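Local coordinates for protein Glucanase/chitosanase (Paenibacillus fukuinensis, PDB 4ZZ8) that probably hydrolyses glycosidic bonds in beta-glucans and chitosan, represented here by its F5/8 type C domain, a carbohydrate-binding-type module that holds glucosamine units in this crystal, at residues T17-T22 and S46-Y51; A23-D28 and R38-Y43; N66-Y71 and G128-E133. All blocks are in the same frame, centred on the assembly; numbering follows the deposited sequence. Where two conformers were deposited one is given.

All three contacts belong to one antiparallel beta-sandwich, and each sends at least one side chain to the glucosamine of chain C. Contact 3 is the most buried: two central strands of the four-stranded sheet meet through backbone bonds and apolar side chains. Contacts 1 and 2 are only partly buried. The former fastens a loop to strand 48-54 of the five-stranded sheet through serine oxygens, and the latter folds the next piece of that loop onto the short strand 39-40 of the other sheet, using a histidine and an arginine. Contact 2 is nested within the loop closed by contact 1, and strand 39-40 pairs with strand 130-137 of contact 3.

Contact 1. Residues T17-T22 and S46-Y51; sequences TSSIET and SPQWIY. With GCS (2-amino-2-deoxy-beta-D-glucopyranose), chain C; EDO (1,2-ethanediol), chain J.
The hydroxyl of S18 accepts two hydrogen bonds from successive residues of strand 48-51. Q48 NE2 reaches S18 OG at 2.6 Å, with the oxygen close to the plane of the Q48 amide, and the backbone N of W49 meets the same OG at 2.9 Å along a straighter line (162°). In return S18 N donates to W49 O over 2.9 Å, so this one serine ties itself to W49 by donor and acceptor alike. Its CB sits squarely over the five-membered ring of W49, 3.6 Å from the centroid in a CH-pi contact, and the carbonyl carbon of T17 lies over the same face nearer the rim of the indole. On the sheet, T17 and I50 form an antiparallel non-hydrogen-bonded pair; the two side chains lie side by side, T17 CG2 against I50 CG1 at 3.8 Å.

A second shell sets these groups in place. The Q48 chain is bent at chi2 (-70°), which swings its amide back toward S18 and S19. S19 OG is itself fixed by the backbone N of A42, and W49 is engaged by R117 in a cation-pi contact. Farther along the loop E21 extends away from the strand, and its OE1 receives N2 of the chain C glucosamine at 2.9 Å.

Here, then, an edge strand, 14-17, runs out into a long loop that is stitched back to its neighbour 48-54 before delivering a carboxylate to the sugar. Loops that leave a beta-sandwich to build a ligand site at one end are characteristic of the F5/8 type C (discoidin-like) fold.

Contact 2. Residues A23-D28 and R38-Y43; sequences AGHEGD and RWASAY. With GCS (2-amino-2-deoxy-beta-D-glucopyranose), chain C; GCS (2-amino-2-deoxy-beta-D-glucopyranose), chain B; SO4 (sulfate ion), chain D.
H25 holds its CG anti to the carbonyl carbon (chi1 -78°), while R38 has CG between its backbone N and carbonyl carbon (chi1 58°) and then runs extended to NE; together these torsions bring one face of the guanidinium against the CE1 side of the imidazole, the planes crossing at 52°. H25 CE1 lies above that face near its rim. The imidazole is fixed from two directions: ND1 donates to R38 O at 2.9 Å, and A40 CB covers a face, 4.1 Å from the ring centroid. A backbone bond from A40 N to H25 O, 3.1 Å long, closes the join.

The arginine turns its N-H groups to the ligands as well as to the protein, NH1 also bonding to S130 OG. NH1 and NH2 both donate to O3 of the chain C glucosamine, each at 3.0 Å, whereas NE and NH2 hold a sulfate ion, probably from the crystallisation liquor. Farther on, Y43 OH accepts a hydrogen bond from N2 of the same sugar at 2.9 Å.

E26 OE1 forms a salt bridge with K29 farther along the loop. Strand 39-40 borders the four-stranded sheet, antiparallel to 130-137, and W39 packs on L131 of that strand and on I50 of strand 48-54 in the facing sheet.

Contact 3. Residues N66-Y71 and G128-E133; sequences NWEDAY and GYSLWE. With GCS (2-amino-2-deoxy-beta-D-glucopyranose), chain C.
E68 and W132 pack with the aliphatic part of the glutamate over the indole: E68 CB stands 3.4 Å above the ring plane, near the rim, while the carboxylate is turned 71° to the ring. The chain bends at chi2 (-95°), directing its oxygens toward the chain C glucosamine, whose O4 donates to E68 OE1 and whose O6 donates to E68 OE2, each at 2.6 Å. A70 N also bonds to OE1, from above the carboxylate plane, and so helps to set the acid for the sugar. The indole of W132 has its own partners, R38 in a cation-pi contact and, in the ring plane at NE1, a water that accepts its N-H.

These groups sit where strand 57-67 ends beside strand 130-137 in the four-stranded sheet of the jelly-roll-like sandwich. A classic beta bulge shifts the register here: W132 and E133 both face N66, whose carbonyl O takes W132 N at 2.8 Å and, weakly, E133 N. The N66 amide crosses the W132 ring at 53°, ND2 lying 3.5 Å from CD1.

On the interior side W67 and L131 point the same way. L131 CD2 rests over the six-membered ring of W67, 3.6 Å from its centroid, and Y71 CB covers the opposite face; D104 receives W67 NE1. Beyond the strand the chain makes an inverse gamma turn centred on A70, whose carbonyl O accepts S130 N at 2.9 Å.

Contact 1. Residues T17-T22 and S46-Y51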
loop_
_atom_site.group_PDB
_atom_site.type_symbol
_atom_site.label_atom_id
_atom_site.label_comp_id
_atom_site.label_asym_id
_atom_site.label_seq_id
_atom_site.Cartn_x
_atom_site.Cartn_y
_atom_site.Cartn_z
ATOM N N THR A 17 2.054 5.983 7.059
ATOM C CA THR A 17 0.609 5.698 6.939
ATOM C C THR A 17 -0.225 6.891 7.291
ATOM O O THR A 17 0.200 7.740 8.114
ATOM C CB THR A 17 0.204 4.455 7.796
ATOM O OG1 THR A 17 0.509 4.743 9.141
ATOM C CG2 THR A 17 0.981 3.229 7.343
ATOM N N SER A 18 -1.456 6.931 6.792
ATOM C CA SER A 18 -2.415 7.922 7.212
ATOM C C SER A 18 -2.781 7.770 8.709
ATOM O O SER A 18 -2.882 8.825 9.386
ATOM C CB SER A 18 -3.664 7.871 6.407
ATOM O OG SER A 18 -4.188 6.523 6.386
ATOM N N SER A 19 -2.901 6.527 9.195
ATOM C CA SER A 19 -3.275 6.294 10.564
ATOM C C SER A 19 -2.926 4.837 10.872
ATOM O O SER A 19 -2.647 4.074 9.950
ATOM C CB SER A 19 -4.788 6.494 10.722
ATOM O OG SER A 19 -5.575 5.589 9.956
ATOM N N ILE A 20 -3.035 4.497 12.145
ATOM C CA ILE A 20 -2.876 3.134 12.596
ATOM C C ILE A 20 -3.942 2.800 13.624
ATOM O O ILE A 20 -4.385 3.665 14.339
ATOM C CB ILE A 20 -1.457 2.873 13.183
ATOM C CG1 ILE A 20 -1.274 3.521 14.501
ATOM C CG2 ILE A 20 -0.379 3.263 12.159
ATOM C CD1 ILE A 20 -0.069 3.013 15.248
ATOM N N GLU A 21 -4.381 1.569 13.656
ATOM C CA GLU A 21 -5.445 1.187 14.575
ATOM C C GLU A 21 -4.923 1.201 16.015
ATOM O O GLU A 21 -5.648 1.719 16.920
ATOM C CB GLU A 21 -5.955 -0.194 14.190
ATOM C CG GLU A 21 -7.028 -0.786 15.054
ATOM C CD GLU A 21 -7.304 -2.251 14.767
ATOM O OE1 GLU A 21 -7.458 -3.017 15.757
ATOM O OE2 GLU A 21 -7.510 -2.619 13.611
ATOM N N THR A 22 -3.778 0.550 16.216
ATOM C CA THR A 22 -3.150 0.409 17.527
ATOM C C THR A 22 -1.689 0.186 17.343
ATOM O O THR A 22 -1.265 -0.194 16.243
ATOM C CB THR A 22 -3.708 -0.810 18.344
ATOM O OG1 THR A 22 -3.433 -2.023 17.630
ATOM C CG2 THR A 22 -5.185 -0.676 18.795
ATOM N N SER A 46 -13.165 7.709 6.196
ATOM C CA SER A 46 -12.079 8.492 5.593
ATOM C C SER A 46 -11.284 7.631 4.652
ATOM O O SER A 46 -11.022 6.452 4.979
ATOM C CB SER A 46 -11.101 8.906 6.685
ATOM O OG SER A 46 -9.955 9.524 6.154
ATOM N N PRO A 47 -10.734 8.213 3.587
ATOM C CA PRO A 47 -9.632 7.472 2.881
ATOM C C PRO A 47 -8.461 7.164 3.827
ATOM O O PRO A 47 -8.215 7.909 4.806
ATOM C CB PRO A 47 -9.176 8.450 1.785
ATOM C CG PRO A 47 -10.318 9.481 1.644
ATOM C CD PRO A 47 -10.996 9.552 3.013
ATOM N N GLN A 48 -7.711 6.129 3.506
ATOM C CA GLN A 48 -6.530 5.818 4.252
ATOM C C GLN A 48 -5.478 5.429 3.257
ATOM O O GLN A 48 -5.789 5.034 2.141
ATOM C CB GLN A 48 -6.778 4.682 5.238
ATOM C CG GLN A 48 -7.906 4.949 6.272
ATOM C CD GLN A 48 -7.684 5.978 7.349
ATOM O OE1 GLN A 48 -8.626 6.372 8.046
ATOM N NE2 GLN A 48 -6.499 6.395 7.546
ATOM N N TRP A 49 -4.243 5.452 3.706
ATOM C CA TRP A 49 -3.154 5.124 2.830
ATOM C C TRP A 49 -1.915 4.643 3.534
ATOM O O TRP A 49 -1.723 4.890 4.772
ATOM C CB TRP A 49 -2.786 6.330 1.904
ATOM C CG TRP A 49 -2.518 7.613 2.590
ATOM C CD1 TRP A 49 -3.369 8.631 2.747
ATOM C CD2 TRP A 49 -1.308 7.993 3.328
ATOM N NE1 TRP A 49 -2.786 9.667 3.448
ATOM C CE2 TRP A 49 -1.529 9.317 3.812
ATOM C CE3 TRP A 49 -0.063 7.398 3.503
ATOM C CZ2 TRP A 49 -0.572 9.991 4.578
ATOM C CZ3 TRP A 49 0.898 8.089 4.261
ATOM C CH2 TRP A 49 0.571 9.414 4.789
ATOM N N ILE A 50 -1.087 3.944 2.756
ATOM C CA ILE A 50 0.224 3.505 3.201
ATOM C C ILE A 50 1.149 3.718 2.016
ATOM O O ILE A 50 0.813 3.347 0.900
ATOM C CB ILE A 50 0.236 2.017 3.649
ATOM C CG1 ILE A 50 1.625 1.544 3.994
ATOM C CG2 ILE A 50 -0.493 1.087 2.707
ATOM C CD1 ILE A 50 1.622 0.256 4.792
ATOM N N TYR A 51 2.320 4.275 2.289
ATOM C CA TYR A 51 3.340 4.352 1.231
ATOM C C TYR A 51 4.660 3.826 1.722
ATOM O O TYR A 51 4.959 3.763 2.919
ATOM C CB TYR A 51 3.482 5.751 0.631
ATOM C CG TYR A 51 4.155 6.844 1.433
ATOM C CD1 TYR A 51 5.521 6.827 1.697
ATOM C CD2 TYR A 51 3.415 7.928 1.811
ATOM C CE1 TYR A 51 6.113 7.832 2.411
ATOM C CE2 TYR A 51 3.987 8.984 2.513
ATOM C CZ TYR A 51 5.320 8.881 2.854
ATOM O OH TYR A 51 5.930 9.966 3.510
HETATM C C1 GCS C . -11.385 -5.977 14.042
HETATM C C2 GCS C . -9.909 -5.725 14.210
HETATM C C3 GCS C . -9.404 -5.098 12.902
HETATM C C4 GCS C . -9.829 -5.951 11.714
HETATM C C5 GCS C . -11.321 -6.248 11.699
HETATM C C6 GCS C . -11.751 -7.187 10.614
HETATM N N2 GCS C . -9.622 -4.870 15.325
HETATM O O3 GCS C . -7.971 -4.944 13.102
HETATM O O4 GCS C . -9.381 -5.326 10.518
HETATM O O5 GCS C . -11.638 -6.814 12.976
HETATM O O6 GCS C . -11.209 -8.469 10.771
HETATM C C1 EDO J . -6.322 10.337 4.543
HETATM O O1 EDO J . -6.983 11.432 3.888
HETATM C C2 EDO J . -6.694 10.173 6.038
HETATM O O2 EDO J . -8.099 10.350 6.312
#

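Contact 2. Residues A23-D28 and R38-Y43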
loop_
_atom_site.group_PDB
_atom_site.type_symbol
_atom_site.label_atom_id
_atom_site.label_comp_id
_atom_site.label_asym_id
_atom_site.label_seq_id
_atom_site.Cartn_x
_atom_site.Cartn_y
_atom_site.Cartn_z
ATOM N N ALA A 23 -0.906 0.322 18.428
ATOM C CA ALA A 23 0.478 -0.135 18.407
ATOM C C ALA A 23 0.534 -1.613 17.988
ATOM O O ALA A 23 -0.331 -2.391 18.288
ATOM C CB ALA A 23 1.161 0.109 19.748
ATOM N N GLY A 24 1.525 -1.937 17.147
ATOM C CA GLY A 24 1.650 -3.226 16.526
ATOM C C GLY A 24 1.041 -3.398 15.147
ATOM O O GLY A 24 1.204 -4.439 14.490
ATOM N N HIS A 25 0.254 -2.390 14.719
ATOM C CA HIS A 25 -0.379 -2.378 13.429
ATOM C C HIS A 25 0.194 -1.236 12.558
ATOM O O HIS A 25 -0.503 -0.707 11.662
ATOM C CB HIS A 25 -1.932 -2.298 13.483
ATOM C CG HIS A 25 -2.632 -3.582 13.819
ATOM N ND1 HIS A 25 -2.248 -4.809 13.332
ATOM C CD2 HIS A 25 -3.720 -3.816 14.591
ATOM C CE1 HIS A 25 -3.084 -5.736 13.781
ATOM N NE2 HIS A 25 -3.974 -5.146 14.537
ATOM N N GLU A 26 1.444 -0.861 12.830
ATOM C CA GLU A 26 2.140 0.135 12.012
ATOM C C GLU A 26 2.396 -0.297 10.562
ATOM O O GLU A 26 2.360 -1.469 10.172
ATOM C CB GLU A 26 3.457 0.499 12.646
ATOM C CG GLU A 26 3.391 0.977 14.083
ATOM C CD GLU A 26 3.339 -0.127 15.107
ATOM O OE1 GLU A 26 3.406 -1.306 14.720
ATOM O OE2 GLU A 26 3.144 0.299 16.314
ATOM N N GLY A 27 2.726 0.687 9.755
ATOM C CA GLY A 27 3.005 0.433 8.365
ATOM C C GLY A 27 4.135 -0.550 8.104
ATOM O O GLY A 27 4.164 -1.295 7.093
ATOM N N ASP A 28 5.115 -0.558 9.011
ATOM C CA ASP A 28 6.208 -1.506 8.841
ATOM C C ASP A 28 5.751 -2.985 8.803
ATOM O O ASP A 28 6.418 -3.881 8.247
ATOM C CB ASP A 28 7.283 -1.258 9.865
ATOM C CG ASP A 28 6.822 -1.580 11.275
ATOM O OD1 ASP A 28 6.366 -0.663 11.855
ATOM O OD2 ASP A 28 6.801 -2.790 11.621
ATOM N N ARG A 38 0.286 -7.290 10.184
ATOM C CA ARG A 38 -0.398 -6.420 9.278
ATOM C C ARG A 38 -0.417 -4.984 9.784
ATOM O O ARG A 38 -0.495 -4.674 10.974
ATOM C CB ARG A 38 -1.899 -6.855 9.036
ATOM C CG ARG A 38 -2.757 -6.921 10.316
ATOM C CD ARG A 38 -4.022 -7.729 10.065
ATOM N NE ARG A 38 -4.719 -7.900 11.363
ATOM C CZ ARG A 38 -5.676 -7.129 11.847
ATOM N NH1 ARG A 38 -6.153 -6.150 11.105
ATOM N NH2 ARG A 38 -6.163 -7.375 13.102
ATOM N N TRP A 39 -0.312 -4.088 8.808
ATOM C CA TRP A 39 -0.828 -2.746 8.994
ATOM C C TRP A 39 -2.331 -2.781 9.084
ATOM O O TRP A 39 -2.981 -3.482 8.322
ATOM C CB TRP A 39 -0.396 -1.827 7.828
ATOM C CG TRP A 39 -1.012 -0.429 7.815
ATOM C CD1 TRP A 39 -0.916 0.513 8.808
ATOM C CD2 TRP A 39 -1.917 0.094 6.874
ATOM N NE1 TRP A 39 -1.721 1.571 8.547
ATOM C CE2 TRP A 39 -2.326 1.362 7.333
ATOM C CE3 TRP A 39 -2.483 -0.404 5.663
ATOM C CZ2 TRP A 39 -3.183 2.171 6.580
ATOM C CZ3 TRP A 39 -3.310 0.386 4.943
ATOM C CH2 TRP A 39 -3.651 1.689 5.395
ATOM N N ALA A 40 -2.840 -1.902 9.936
ATOM C CA ALA A 40 -4.315 -1.653 9.975
ATOM C C ALA A 40 -4.478 -0.194 10.285
ATOM O O ALA A 40 -3.825 0.355 11.196
ATOM C CB ALA A 40 -4.972 -2.490 11.050
ATOM N N SER A 41 -5.401 0.444 9.571
ATOM C CA SER A 41 -5.673 1.889 9.749
ATOM C C SER A 41 -6.665 2.127 10.878
ATOM O O SER A 41 -7.233 1.185 11.457
ATOM C CB SER A 41 -6.272 2.453 8.465
ATOM O OG SER A 41 -7.647 2.055 8.256
ATOM N N ALA A 42 -6.883 3.403 11.215
ATOM C CA ALA A 42 -8.070 3.764 12.004
ATOM C C ALA A 42 -9.308 3.395 11.278
ATOM O O ALA A 42 -9.332 3.268 10.054
ATOM C CB ALA A 42 -8.057 5.248 12.332
ATOM N N TYR A 43 -10.366 3.132 12.089
ATOM C CA TYR A 43 -11.671 2.839 11.524
ATOM C C TYR A 43 -12.331 4.070 10.916
ATOM O O TYR A 43 -11.989 5.165 11.236
ATOM C CB TYR A 43 -12.559 2.291 12.592
ATOM C CG TYR A 43 -12.230 0.976 13.189
ATOM C CD1 TYR A 43 -11.161 0.192 12.819
ATOM C CD2 TYR A 43 -13.112 0.448 14.128
ATOM C CE1 TYR A 43 -10.945 -1.038 13.396
ATOM C CE2 TYR A 43 -12.863 -0.752 14.724
ATOM C CZ TYR A 43 -11.804 -1.508 14.328
ATOM O OH TYR A 43 -11.601 -2.750 14.885
HETATM C C1 GCS C . -11.385 -5.977 14.042
HETATM C C2 GCS C . -9.909 -5.725 14.210
HETATM C C3 GCS C . -9.404 -5.098 12.902
HETATM C C4 GCS C . -9.829 -5.951 11.714
HETATM C C5 GCS C . -11.321 -6.248 11.699
HETATM C C6 GCS C . -11.751 -7.187 10.614
HETATM N N2 GCS C . -9.622 -4.870 15.325
HETATM O O3 GCS C . -7.971 -4.944 13.102
HETATM O O4 GCS C . -9.381 -5.326 10.518
HETATM O O5 GCS C . -11.638 -6.814 12.976
HETATM O O6 GCS C . -11.209 -8.469 10.771
HETATM C C1 GCS B . -15.092 -7.829 17.424
HETATM C C2 GCS B . -14.836 -8.642 16.210
HETATM C C3 GCS B . -13.490 -8.290 15.547
HETATM C C4 GCS B . -13.209 -6.809 15.528
HETATM C C5 GCS B . -13.463 -6.299 16.940
HETATM C C6 GCS B . -13.026 -4.877 17.189
HETATM N N2 GCS B . -14.820 -10.051 16.660
HETATM O O3 GCS B . -13.487 -8.722 14.193
HETATM O O4 GCS B . -11.773 -6.685 15.269
HETATM O O5 GCS B . -14.867 -6.448 17.193
HETATM O O6 GCS B . -13.625 -4.105 16.161
HETATM S S SO4 D . -3.522 -9.561 14.683
HETATM O O1 SO4 D . -4.934 -9.651 14.492
HETATM O O2 SO4 D . -2.893 -10.850 14.824
HETATM O O3 SO4 D . -2.986 -8.876 13.490
HETATM O O4 SO4 D . -3.217 -8.752 15.836
#

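Contact 3. Residues N66-Y71 and G128-E133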
loop_
_atom_site.group_PDB
_atom_site.type_symbol
_atom_site.label_atom_id
_atom_site.label_comp_id
_atom_site.label_asym_id
_atom_site.label_seq_id
_atom_site.Cartn_x
_atom_site.Cartn_y
_atom_site.Cartn_z
ATOM N N ASN A 66 -1.789 -8.340 -0.047
ATOM C CA ASN A 66 -2.424 -9.421 0.707
ATOM C C ASN A 66 -3.291 -8.749 1.766
ATOM O O ASN A 66 -2.767 -8.296 2.804
ATOM C CB ASN A 66 -1.358 -10.273 1.364
ATOM C CG ASN A 66 -1.931 -11.441 2.181
ATOM O OD1 ASN A 66 -1.135 -12.283 2.672
ATOM N ND2 ASN A 66 -3.180 -11.499 2.373
ATOM N N TRP A 67 -4.569 -8.631 1.490
ATOM C CA TRP A 67 -5.530 -7.959 2.351
ATOM C C TRP A 67 -5.941 -8.857 3.513
ATOM O O TRP A 67 -6.229 -10.035 3.301
ATOM C CB TRP A 67 -6.764 -7.501 1.617
ATOM C CG TRP A 67 -6.583 -6.491 0.542
ATOM C CD1 TRP A 67 -6.471 -6.720 -0.815
ATOM C CD2 TRP A 67 -6.548 -5.067 0.719
ATOM N NE1 TRP A 67 -6.354 -5.494 -1.458
ATOM C CE2 TRP A 67 -6.447 -4.481 -0.534
ATOM C CE3 TRP A 67 -6.607 -4.234 1.854
ATOM C CZ2 TRP A 67 -6.340 -3.085 -0.698
ATOM C CZ3 TRP A 67 -6.506 -2.901 1.692
ATOM C CH2 TRP A 67 -6.365 -2.333 0.448
ATOM N N GLU A 68 -6.129 -8.235 4.668
ATOM C CA GLU A 68 -6.925 -8.817 5.756
ATOM C C GLU A 68 -8.411 -8.615 5.485
ATOM O O GLU A 68 -8.782 -8.039 4.481
ATOM C CB GLU A 68 -6.443 -8.189 7.067
ATOM C CG GLU A 68 -6.963 -8.776 8.365
ATOM C CD GLU A 68 -8.191 -8.086 8.993
ATOM O OE1 GLU A 68 -8.633 -6.961 8.575
ATOM O OE2 GLU A 68 -8.798 -8.770 9.898
ATOM N N ASP A 69 -9.299 -9.108 6.359
ATOM C CA ASP A 69 -10.720 -9.072 6.073
ATOM C C ASP A 69 -11.214 -7.645 5.824
ATOM O O ASP A 69 -12.138 -7.444 5.018
ATOM C CB ASP A 69 -11.482 -9.763 7.224
ATOM C CG ASP A 69 -10.952 -11.189 7.553
ATOM O OD1 ASP A 69 -9.713 -11.451 7.572
ATOM O OD2 ASP A 69 -11.827 -12.059 7.785
ATOM N N ALA A 70 -10.558 -6.645 6.468
ATOM C CA ALA A 70 -10.930 -5.240 6.272
ATOM C C ALA A 70 -10.235 -4.812 4.981
ATOM O O ALA A 70 -9.222 -4.125 5.040
ATOM C CB ALA A 70 -10.515 -4.404 7.402
ATOM N N TYR A 71 -10.745 -5.204 3.847
ATOM C CA TYR A 71 -10.117 -4.884 2.553
ATOM C C TYR A 71 -10.799 -3.672 1.905
ATOM O O TYR A 71 -11.846 -3.196 2.340
ATOM C CB TYR A 71 -10.127 -6.092 1.608
ATOM C CG TYR A 71 -11.441 -6.573 1.075
ATOM C CD1 TYR A 71 -12.159 -7.515 1.766
ATOM C CD2 TYR A 71 -11.918 -6.157 -0.183
ATOM C CE1 TYR A 71 -13.340 -8.033 1.249
ATOM C CE2 TYR A 71 -13.085 -6.651 -0.696
ATOM C CZ TYR A 71 -13.771 -7.601 0.031
ATOM O OH TYR A 71 -14.935 -8.096 -0.496
ATOM N N GLY A 128 -11.668 -0.430 9.211
ATOM C CA GLY A 128 -10.817 0.453 8.438
ATOM C C GLY A 128 -10.298 -0.329 7.251
ATOM O O GLY A 128 -11.070 -1.043 6.550
ATOM N N TYR A 129 -8.953 -0.237 6.990
ATOM C CA TYR A 129 -8.319 -1.013 5.942
ATOM C C TYR A 129 -7.124 -1.690 6.543
ATOM O O TYR A 129 -6.464 -1.107 7.425
ATOM C CB TYR A 129 -7.829 -0.099 4.823
ATOM C CG TYR A 129 -8.894 0.740 4.177
ATOM C CD1 TYR A 129 -9.200 1.958 4.697
ATOM C CD2 TYR A 129 -9.609 0.281 3.064
ATOM C CE1 TYR A 129 -10.136 2.771 4.109
ATOM C CE2 TYR A 129 -10.560 1.058 2.460
ATOM C CZ TYR A 129 -10.798 2.312 2.992
ATOM O OH TYR A 129 -11.750 3.115 2.346
ATOM N N SER A 130 -6.783 -2.870 6.082
ATOM C CA SER A 130 -5.639 -3.616 6.676
ATOM C C SER A 130 -4.984 -4.556 5.684
ATOM O O SER A 130 -5.691 -5.214 4.925
ATOM C CB SER A 130 -6.139 -4.416 7.906
ATOM O OG SER A 130 -5.094 -5.100 8.559
ATOM N N LEU A 131 -3.657 -4.476 5.605
ATOM C CA LEU A 131 -2.808 -5.269 4.721
ATOM C C LEU A 131 -1.835 -6.112 5.521
ATOM O O LEU A 131 -1.041 -5.558 6.262
ATOM C CB LEU A 131 -2.005 -4.343 3.784
ATOM C CG LEU A 131 -2.850 -3.669 2.698
ATOM C CD1 LEU A 131 -2.130 -2.438 2.172
ATOM C CD2 LEU A 131 -3.132 -4.597 1.528
ATOM N N TRP A 132 -1.844 -7.419 5.322
ATOM C CA TRP A 132 -0.807 -8.267 5.853
ATOM C C TRP A 132 0.512 -8.001 5.159
ATOM O O TRP A 132 1.550 -7.986 5.745
ATOM C CB TRP A 132 -1.170 -9.728 5.626
ATOM C CG TRP A 132 -2.426 -10.278 6.315
ATOM C CD1 TRP A 132 -3.649 -10.580 5.697
ATOM C CD2 TRP A 132 -2.619 -10.539 7.709
ATOM N NE1 TRP A 132 -4.556 -11.048 6.629
ATOM C CE2 TRP A 132 -3.966 -11.008 7.864
ATOM C CE3 TRP A 132 -1.825 -10.435 8.839
ATOM C CZ2 TRP A 132 -4.447 -11.423 9.106
ATOM C CZ3 TRP A 132 -2.343 -10.760 10.116
ATOM C CH2 TRP A 132 -3.659 -11.254 10.199
ATOM N N GLU A 133 0.446 -7.821 3.864
ATOM C CA GLU A 133 1.601 -7.497 3.036
ATOM C C GLU A 133 1.259 -6.600 1.870
ATOM O O GLU A 133 0.189 -6.646 1.268
ATOM C CB GLU A 133 2.346 -8.771 2.497
ATOM C CG GLU A 133 3.114 -9.505 3.571
ATOM C CD GLU A 133 4.292 -8.777 4.113
ATOM O OE1 GLU A 133 5.291 -8.432 3.367
ATOM O OE2 GLU A 133 4.357 -8.421 5.264
HETATM C C1 GCS C . -11.385 -5.977 14.042
HETATM C C2 GCS C . -9.909 -5.725 14.210
HETATM C C3 GCS C . -9.404 -5.098 12.902
HETATM C C4 GCS C . -9.829 -5.951 11.714
HETATM C C5 GCS C . -11.321 -6.248 11.699
HETATM C C6 GCS C . -11.751 -7.187 10.614
HETATM N N2 GCS C . -9.622 -4.870 15.325
HETATM O O3 GCS C . -7.971 -4.944 13.102
HETATM O O4 GCS C . -9.381 -5.326 10.518
HETATM O O5 GCS C . -11.638 -6.814 12.976
HETATM O O6 GCS C . -11.209 -8.469 10.771
HETATM O O HOH W 1 -7.124 -12.228 6.327
HETATM O O HOH W 2 -12.675 -2.662 5.083
#